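Local coordinates for protein 1-phosphatidylinositol 4,5-bisphosphate phosphodiesterase (Drosophila melanogaster, PDB 6IRB) that belongs to the phosphoinositide phospholipase C-beta family and is seen here as a long helix followed by a shorter one that folds back along it, at residues 118-123 with 191-196. The protein carries 2 engineered substitutions. Residues are numbered along the deposited sequence; the frame is centred on the assembly and turned at random.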
loop_
_atom_site.group_PDB
_atom_site.type_symbol
_atom_site.label_atom_id
_atom_site.label_comp_id
_atom_site.label_asym_id
_atom_site.label_seq_id
_atom_site.Cartn_x
_atom_site.Cartn_y
_atom_site.Cartn_z
ATOM N N ALA A 118 -35.316 12.563 -3.710
ATOM C CA ALA A 118 -36.335 11.621 -4.159
ATOM C C ALA A 118 -37.520 11.575 -3.202
ATOM O O ALA A 118 -38.661 11.403 -3.644
ATOM C CB ALA A 118 -35.728 10.230 -4.321
ATOM N N GLN A 119 -37.282 11.725 -1.896
ATOM C CA GLN A 119 -38.398 11.736 -0.955
ATOM C C GLN A 119 -39.222 13.011 -1.103
ATOM O O GLN A 119 -40.460 12.972 -1.123
ATOM C CB GLN A 119 -37.907 11.595 0.491
ATOM C CG GLN A 119 -37.392 10.224 0.909
ATOM C CD GLN A 119 -36.512 10.271 2.153
ATOM O OE1 GLN A 119 -36.507 11.255 2.894
ATOM N NE2 GLN A 119 -35.836 9.168 2.435
ATOM N N ILE A 120 -38.540 14.159 -1.137
ATOM C CA ILE A 120 -39.180 15.443 -1.426
ATOM C C ILE A 120 -40.103 15.353 -2.639
ATOM O O ILE A 120 -41.287 15.703 -2.570
ATOM C CB ILE A 120 -38.112 16.540 -1.600
ATOM C CG1 ILE A 120 -37.336 16.736 -0.294
ATOM C CG2 ILE A 120 -38.745 17.843 -2.010
ATOM C CD1 ILE A 120 -38.122 17.431 0.817
ATOM N N LYS A 121 -39.602 14.832 -3.757
ATOM C CA LYS A 121 -40.463 14.791 -4.935
ATOM C C LYS A 121 -41.595 13.801 -4.738
ATOM O O LYS A 121 -42.695 14.012 -5.253
ATOM C CB LYS A 121 -39.663 14.444 -6.187
ATOM C CG LYS A 121 -40.516 14.351 -7.444
ATOM C CD LYS A 121 -39.967 15.193 -8.575
ATOM C CE LYS A 121 -40.743 14.953 -9.869
ATOM N NZ LYS A 121 -40.893 13.497 -10.187
ATOM N N GLN A 122 -41.346 12.723 -4.002
ATOM C CA GLN A 122 -42.407 11.770 -3.718
ATOM C C GLN A 122 -43.508 12.431 -2.903
ATOM O O GLN A 122 -44.698 12.167 -3.114
ATOM C CB GLN A 122 -41.832 10.570 -2.972
ATOM C CG GLN A 122 -41.452 9.418 -3.870
ATOM C CD GLN A 122 -41.037 8.190 -3.095
ATOM O OE1 GLN A 122 -41.232 8.108 -1.881
ATOM N NE2 GLN A 122 -40.447 7.228 -3.795
ATOM N N LEU A 123 -43.127 13.282 -1.952
ATOM C CA LEU A 123 -44.128 14.007 -1.181
ATOM C C LEU A 123 -44.864 15.028 -2.039
ATOM O O LEU A 123 -46.096 14.994 -2.135
ATOM C CB LEU A 123 -43.482 14.690 0.019
ATOM C CG LEU A 123 -44.521 14.934 1.115
ATOM C CD1 LEU A 123 -45.333 13.666 1.358
ATOM C CD2 LEU A 123 -43.931 15.500 2.411
ATOM N N GLU A 191 -42.528 20.534 5.881
ATOM C CA GLU A 191 -41.496 20.993 6.809
ATOM C C GLU A 191 -40.867 19.804 7.517
ATOM O O GLU A 191 -39.641 19.646 7.522
ATOM C CB GLU A 191 -42.051 22.007 7.805
ATOM C CG GLU A 191 -40.980 22.990 8.225
ATOM C CD GLU A 191 -41.518 24.189 8.975
ATOM O OE1 GLU A 191 -42.050 24.001 10.091
ATOM O OE2 GLU A 191 -41.393 25.320 8.450
ATOM N N LYS A 192 -41.699 18.964 8.138
ATOM C CA LYS A 192 -41.172 17.824 8.871
ATOM C C LYS A 192 -40.259 16.993 7.972
ATOM O O LYS A 192 -39.164 16.594 8.388
ATOM C CB LYS A 192 -42.339 16.999 9.433
ATOM C CG LYS A 192 -42.065 15.501 9.729
ATOM C CD LYS A 192 -40.747 15.152 10.445
ATOM C CE LYS A 192 -40.217 13.807 9.921
ATOM N NZ LYS A 192 -39.079 13.274 10.703
ATOM N N LEU A 193 -40.674 16.756 6.725
ATOM C CA LEU A 193 -39.786 16.114 5.758
ATOM C C LEU A 193 -38.444 16.834 5.645
ATOM O O LEU A 193 -37.384 16.223 5.838
ATOM C CB LEU A 193 -40.459 16.003 4.383
ATOM C CG LEU A 193 -39.711 15.025 3.460
ATOM C CD1 LEU A 193 -39.111 13.890 4.257
ATOM C CD2 LEU A 193 -40.572 14.446 2.344
ATOM N N LYS A 194 -38.458 18.123 5.276
ATOM C CA LYS A 194 -37.185 18.821 5.117
ATOM C C LYS A 194 -36.357 18.860 6.390
ATOM O O LYS A 194 -35.122 18.847 6.314
ATOM C CB LYS A 194 -37.384 20.240 4.609
ATOM C CG LYS A 194 -37.742 20.342 3.156
ATOM C CD LYS A 194 -38.205 21.742 2.837
ATOM C CE LYS A 194 -38.686 21.842 1.407
ATOM N NZ LYS A 194 -37.523 21.824 0.469
ATOM N N LEU A 195 -36.997 18.854 7.564
ATOM C CA LEU A 195 -36.217 18.813 8.802
ATOM C C LEU A 195 -35.521 17.477 8.998
ATOM O O LEU A 195 -34.420 17.438 9.557
ATOM C CB LEU A 195 -37.078 19.135 10.022
ATOM C CG LEU A 195 -37.512 20.594 10.200
ATOM C CD1 LEU A 195 -37.859 20.887 11.661
ATOM C CD2 LEU A 195 -36.421 21.535 9.709
ATOM N N ALA A 196 -36.143 16.377 8.583
ATOM C CA ALA A 196 -35.450 15.102 8.678
ATOM C C ALA A 196 -34.225 15.102 7.776
ATOM O O ALA A 196 -33.126 14.728 8.201
ATOM C CB ALA A 196 -36.397 13.960 8.316
#
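The antiparallel helical hairpin of this chain is closed here by Leu193 of helix 157-210, which meets Gln119, Ile120 and Leu123 of helix 18-150. In this extended, coiled-coil-like fold, helix 157-210 runs back along the C-terminal part of helix 18-150. The two short segments run almost exactly antiparallel (174°), their axes 10.5 Å apart at the closest, and the CA atoms nearest each other are those of Ile120 and Leu193. No hydrogen bond crosses between the segments, and side-chain packing joins them at a partly solvent-exposed surface.

The three partners touch different parts of the Leu193 side chain. With CG anti to the backbone N (chi1 -165°), its isobutyl group reaches across the gap and sends its two methyls to different partners on the opposing helix. The CD2 methyl goes to Leu123, with Leu123 CD2 3.5 Å away; the two leucines pass alongside each other in opposite directions. The same methyl lies 3.8 Å from Gln119 O, a backbone carbonyl already used by Leu123 N in the helix. Ile120 starts out along the flank of its helix, but CG1, anti to the carbonyl carbon (chi1 -63°), carries CD1 across to the other helix. There CD1 rests 3.9 Å from Leu193 CG and 3.8 Å from Lys194 CG, so the lysine adds the aliphatic base of its chain to the apolar patch, and Ile120 meets that chain at about a right angle.

Met190 and His197, about one helical turn before and after Leu193, extend the packing: Ile120 touches both, and Leu123 touches Met190. At the edge of the seam His197 NE2 is hydrogen-bonded to Gln119 OE1, which also sits 3.9 Å from Leu193 CD1.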